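Local coordinates for ferric vibriobactin ABC transporter, periplasmic ferric vibriobactin-binding protein (PDB 3R5T) that binds ferric vibriobactin in the periplasm of Vibrio cholerae and probably delivers it to an ABC transporter for iron uptake, at residues Ser53-Phe56 with Glu57-Lys61; Asn251-Ser254 with Ile255-Gln259. All coordinates share one frame; numbering follows the deposited sequence. Where two conformers were deposited one is given.

Contact 1 (Ser53-Phe56 with Glu57-Lys61); sequences STFF and EQWRK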
loop_
_atom_site.group_PDB
_atom_site.type_symbol
_atom_site.label_atom_id
_atom_site.label_comp_id
_atom_site.label_asym_id
_atom_site.label_seq_id
_atom_site.Cartn_x
_atom_site.Cartn_y
_atom_site.Cartn_z
ATOM N N SER A 53 -15.514 -2.118 -7.667
ATOM C CA SER A 53 -15.337 -1.579 -9.011
ATOM C C SER A 53 -14.745 -0.176 -9.056
ATOM O O SER A 53 -15.059 0.598 -9.953
ATOM C CB SER A 53 -16.659 -1.634 -9.778
ATOM O OG SER A 53 -17.065 -2.983 -9.916
ATOM N N THR A 54 -13.829 0.127 -8.132
ATOM C CA THR A 54 -13.193 1.431 -8.128
ATOM C C THR A 54 -11.677 1.318 -8.241
ATOM O O THR A 54 -11.093 0.287 -7.897
ATOM C CB THR A 54 -13.515 2.221 -6.853
ATOM O OG1 THR A 54 -13.044 1.506 -5.701
ATOM C CG2 THR A 54 -15.034 2.447 -6.737
ATOM N N PHE A 55 -11.079 2.385 -8.755
ATOM C CA PHE A 55 -9.641 2.627 -8.644
ATOM C C PHE A 55 -9.382 3.376 -7.334
ATOM O O PHE A 55 -10.213 4.158 -6.878
ATOM C CB PHE A 55 -9.162 3.512 -9.799
ATOM C CG PHE A 55 -8.982 2.800 -11.126
ATOM C CD1 PHE A 55 -8.857 1.419 -11.207
ATOM C CD2 PHE A 55 -8.881 3.541 -12.290
ATOM C CE1 PHE A 55 -8.653 0.808 -12.448
ATOM C CE2 PHE A 55 -8.677 2.936 -13.522
ATOM C CZ PHE A 55 -8.560 1.567 -13.595
ATOM N N PHE A 56 -8.207 3.192 -6.734
ATOM C CA PHE A 56 -7.886 3.958 -5.520
ATOM C C PHE A 56 -7.825 5.442 -5.824
ATOM O O PHE A 56 -7.219 5.853 -6.824
ATOM C CB PHE A 56 -6.583 3.492 -4.852
ATOM C CG PHE A 56 -6.664 2.126 -4.229
ATOM C CD1 PHE A 56 -7.728 1.780 -3.402
ATOM C CD2 PHE A 56 -5.681 1.183 -4.467
ATOM C CE1 PHE A 56 -7.790 0.517 -2.823
ATOM C CE2 PHE A 56 -5.731 -0.078 -3.881
ATOM C CZ PHE A 56 -6.797 -0.414 -3.079
ATOM N N GLU A 57 -8.425 6.255 -4.961
ATOM C CA GLU A 57 -8.613 7.675 -5.256
ATOM C C GLU A 57 -7.319 8.471 -5.362
ATOM O O GLU A 57 -7.265 9.474 -6.069
ATOM C CB GLU A 57 -9.537 8.316 -4.211
ATOM C CG GLU A 57 -9.994 9.718 -4.566
ATOM C CD GLU A 57 -10.846 9.799 -5.835
ATOM O OE1 GLU A 57 -11.328 8.762 -6.346
ATOM O OE2 GLU A 57 -11.029 10.930 -6.323
ATOM N N GLN A 58 -6.279 8.029 -4.668
ATOM C CA GLN A 58 -5.013 8.751 -4.751
ATOM C C GLN A 58 -4.435 8.816 -6.174
ATOM O O GLN A 58 -3.638 9.716 -6.470
ATOM C CB GLN A 58 -3.974 8.183 -3.784
ATOM C CG GLN A 58 -3.582 6.724 -4.052
ATOM C CD GLN A 58 -4.394 5.731 -3.264
ATOM O OE1 GLN A 58 -5.528 6.026 -2.835
ATOM N NE2 GLN A 58 -3.837 4.528 -3.061
ATOM N N TRP A 59 -4.786 7.842 -7.021
ATOM C CA TRP A 59 -4.254 7.792 -8.396
ATOM C C TRP A 59 -5.304 7.667 -9.500
ATOM O O TRP A 59 -4.953 7.624 -10.678
ATOM C CB TRP A 59 -3.136 6.733 -8.578
ATOM C CG TRP A 59 -3.459 5.340 -8.124
ATOM C CD1 TRP A 59 -3.016 4.734 -6.988
ATOM C CD2 TRP A 59 -4.277 4.377 -8.803
ATOM N NE1 TRP A 59 -3.506 3.456 -6.903
ATOM C CE2 TRP A 59 -4.285 3.208 -8.006
ATOM C CE3 TRP A 59 -4.990 4.382 -10.005
ATOM C CZ2 TRP A 59 -4.978 2.058 -8.375
ATOM C CZ3 TRP A 59 -5.670 3.245 -10.366
ATOM C CH2 TRP A 59 -5.662 2.100 -9.559
ATOM N N ARG A 60 -6.578 7.646 -9.126
ATOM C CA ARG A 60 -7.647 7.492 -10.111
ATOM C C ARG A 60 -7.545 8.486 -11.265
ATOM O O ARG A 60 -7.610 8.098 -12.434
ATOM C CB ARG A 60 -9.027 7.612 -9.455
ATOM C CG ARG A 60 -10.203 7.399 -10.431
ATOM C CD ARG A 60 -11.541 7.655 -9.758
ATOM N NE ARG A 60 -11.597 8.969 -9.121
ATOM C CZ ARG A 60 -11.895 10.099 -9.751
ATOM N NH1 ARG A 60 -12.180 10.100 -11.052
ATOM N NH2 ARG A 60 -11.918 11.234 -9.072
ATOM N N LYS A 61 -7.409 9.767 -10.943
ATOM C CA LYS A 61 -7.403 10.781 -11.993
ATOM C C LYS A 61 -6.199 10.627 -12.922
ATOM O O LYS A 61 -6.325 10.839 -14.134
ATOM C CB LYS A 61 -7.435 12.191 -11.397
ATOM C CG LYS A 61 -8.720 12.482 -10.641
ATOM C CD LYS A 61 -8.800 13.941 -10.203
ATOM C CE LYS A 61 -7.718 14.282 -9.193
ATOM N NZ LYS A 61 -7.845 13.499 -7.925
HETATM O O HOH W 1 -12.034 6.177 -6.161
#
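One face of the Phe55 ring is met, near its rim, by Trp59 CZ3, 3.4 Å from Phe55 CG. The ring planes are inclined at 44°, an oblique aromatic pair rather than a stack. Trp59 also touches Val31, Thr34 and Leu38 of helix 31-39 and Phe273 of helix 272-286, so a large flat side chain suits a place between the loop and those helices. Its CG sits between its own backbone N and carbonyl carbon (chi1 52°), a torsion that turns the indole back toward Phe55 and Phe56; Trp59 NE1 then meets the edge of the Phe56 ring, 4.0 Å from CD2. The Gln58 amide runs beside Phe56, pointing the same way, its plane 6° from that of the ring, while its NE2 hydrogen-bonds Asp271. Phe56 O accepts from Trp59 N at 3.1 Å and, weakly, from Arg60 N, closing the turn that leads into helix 60-65. Arg60 grips Glu57 in a side-on salt bridge, NE to OE1 at 2.8 Å and NH2 to OE2 at 2.9 Å, and a water links Glu57 OE1 to Phe55 O. Phe56 N is buried without a partner, but the turn fixes the main chain of a pocket residue whose apolar ring touches the bound siderophore.

Contact 2 (Asn251-Ser254 with Ile255-Gln259); sequences NLPS and IQRKQ
Leu252 and Ile255 meet on the buried side of a short helix, their CB atoms 4.2 Å apart, and both pack on Phe243 of helix 237-244; branched apolar side chains suit this inward surface. Ser254 is buried too, and its small hydroxyl is satisfied by Thr230. Leu252, at the N-cap position, offers its carbonyl O to Gln256 N at 2.8 Å in an almost straight bond. Pro253 fits the first turn of the helix, where its missing N-H costs no helical bond. Toward solvent the contact is looser: the Asn251 and Gln256 amides, 67° apart in plane, come no nearer than 3.7 Å between OD1 and NE2. The polar tie on this side is Arg257, whose chain, extended from CG to NE, brings NH1 to Pro253 O at 3.1 Å; the same oxygen accepts from Arg257 N at 3.0 Å, the two donors approaching opposite faces of the carbonyl plane. At the far end Lys258 takes a positive phi of 50°, while Gln259 N reaches Ser254 O at 2.7 Å and Lys258 N reaches Ile255 O at 3.0 Å. This is a Schellman motif, ending the helix just before strand 260-264.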
loop_
_atom_site.group_PDB
_atom_site.type_symbol
_atom_site.label_atom_id
_atom_site.label_comp_id
_atom_site.label_asym_id
_atom_site.label_seq_id
_atom_site.Cartn_x
_atom_site.Cartn_y
_atom_site.Cartn_z
ATOM N N ASN A 251 -9.304 3.729 27.972
ATOM C CA ASN A 251 -8.060 3.778 28.741
ATOM C C ASN A 251 -6.791 3.578 27.905
ATOM O O ASN A 251 -5.685 3.483 28.446
ATOM C CB ASN A 251 -8.129 2.802 29.917
ATOM C CG ASN A 251 -9.104 3.257 30.979
ATOM O OD1 ASN A 251 -9.152 4.442 31.318
ATOM N ND2 ASN A 251 -9.896 2.327 31.504
ATOM N N LEU A 252 -6.936 3.530 26.583
ATOM C CA LEU A 252 -5.765 3.438 25.717
ATOM C C LEU A 252 -4.871 4.650 25.907
ATOM O O LEU A 252 -5.350 5.776 26.001
ATOM C CB LEU A 252 -6.152 3.337 24.238
ATOM C CG LEU A 252 -6.490 1.954 23.687
ATOM C CD1 LEU A 252 -6.772 2.041 22.190
ATOM C CD2 LEU A 252 -5.371 0.972 23.961
ATOM N N PRO A 253 -3.553 4.430 25.965
ATOM C CA PRO A 253 -2.672 5.585 26.136
ATOM C C PRO A 253 -2.878 6.661 25.070
ATOM O O PRO A 253 -2.865 7.851 25.394
ATOM C CB PRO A 253 -1.267 4.975 26.039
ATOM C CG PRO A 253 -1.453 3.551 26.474
ATOM C CD PRO A 253 -2.821 3.151 25.994
ATOM N N SER A 254 -3.092 6.254 23.819
ATOM C CA SER A 254 -3.273 7.226 22.746
ATOM C C SER A 254 -4.578 8.015 22.883
ATOM O O SER A 254 -4.632 9.201 22.551
ATOM C CB SER A 254 -3.174 6.535 21.387
ATOM O OG SER A 254 -4.133 5.492 21.285
ATOM N N ILE A 255 -5.628 7.358 23.371
ATOM C CA ILE A 255 -6.892 8.035 23.669
ATOM C C ILE A 255 -6.789 8.936 24.909
ATOM O O ILE A 255 -7.267 10.068 24.904
ATOM C CB ILE A 255 -8.062 7.031 23.787
ATOM C CG1 ILE A 255 -8.380 6.450 22.408
ATOM C CG2 ILE A 255 -9.287 7.707 24.360
ATOM C CD1 ILE A 255 -9.438 5.352 22.437
ATOM N N GLN A 256 -6.140 8.448 25.960
ATOM C CA GLN A 256 -5.917 9.271 27.143
ATOM C C GLN A 256 -5.178 10.562 26.787
ATOM O O GLN A 256 -5.509 11.637 27.288
ATOM C CB GLN A 256 -5.153 8.482 28.205
ATOM C CG GLN A 256 -5.977 7.361 28.821
ATOM C CD GLN A 256 -5.177 6.510 29.790
ATOM O OE1 GLN A 256 -4.002 6.225 29.559
ATOM N NE2 GLN A 256 -5.815 6.092 30.878
ATOM N N ARG A 257 -4.192 10.459 25.900
ATOM C CA ARG A 257 -3.412 11.624 25.496
ATOM C C ARG A 257 -4.029 12.370 24.314
ATOM O O ARG A 257 -3.473 13.367 23.846
ATOM C CB ARG A 257 -1.978 11.223 25.159
ATOM C CG ARG A 257 -1.235 10.546 26.298
ATOM C CD ARG A 257 0.062 9.920 25.800
ATOM N NE ARG A 257 0.903 9.447 26.897
ATOM C CZ ARG A 257 0.657 8.348 27.604
ATOM N NH1 ARG A 257 -0.414 7.610 27.337
ATOM N NH2 ARG A 257 1.477 7.989 28.582
ATOM N N LYS A 258 -5.176 11.889 23.841
ATOM C CA LYS A 258 -5.827 12.478 22.679
ATOM C C LYS A 258 -4.817 12.614 21.543
ATOM O O LYS A 258 -4.627 13.686 20.964
ATOM C CB LYS A 258 -6.477 13.820 23.022
ATOM C CG LYS A 258 -7.770 13.685 23.817
ATOM C CD LYS A 258 -8.470 15.026 23.970
ATOM C CE LYS A 258 -9.744 14.884 24.780
ATOM N NZ LYS A 258 -9.463 14.336 26.137
ATOM N N GLN A 259 -4.148 11.509 21.249
ATOM C CA GLN A 259 -3.242 11.459 20.119
ATOM C C GLN A 259 -3.675 10.341 19.188
ATOM O O GLN A 259 -2.928 9.400 18.908
ATOM C CB GLN A 259 -1.790 11.317 20.591
ATOM C CG GLN A 259 -1.258 12.637 21.175
ATOM C CD GLN A 259 0.037 12.518 21.971
ATOM O OE1 GLN A 259 0.539 13.519 22.480
ATOM N NE2 GLN A 259 0.564 11.310 22.103
#

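Contact 1 is the turn that leads into helix 60-65, whereas contact 2 holds the whole of helix 253-256. Contact 1 follows strand 44-49 of the parallel sheet, and contact 2 precedes strand 260-264 at the edge of the mixed sheet. Their centres are 33 Å apart, with nearest atoms about 22 Å apart. Only contact 1 supplies a residue of the ligand pocket: the Phe56 side chain is about 4 Å from vibriobactin and about 8 Å from the iron(III) ion. Contact 2 lies farther from the chain centre, its own centre about 26 Å away against 13 Å for contact 1.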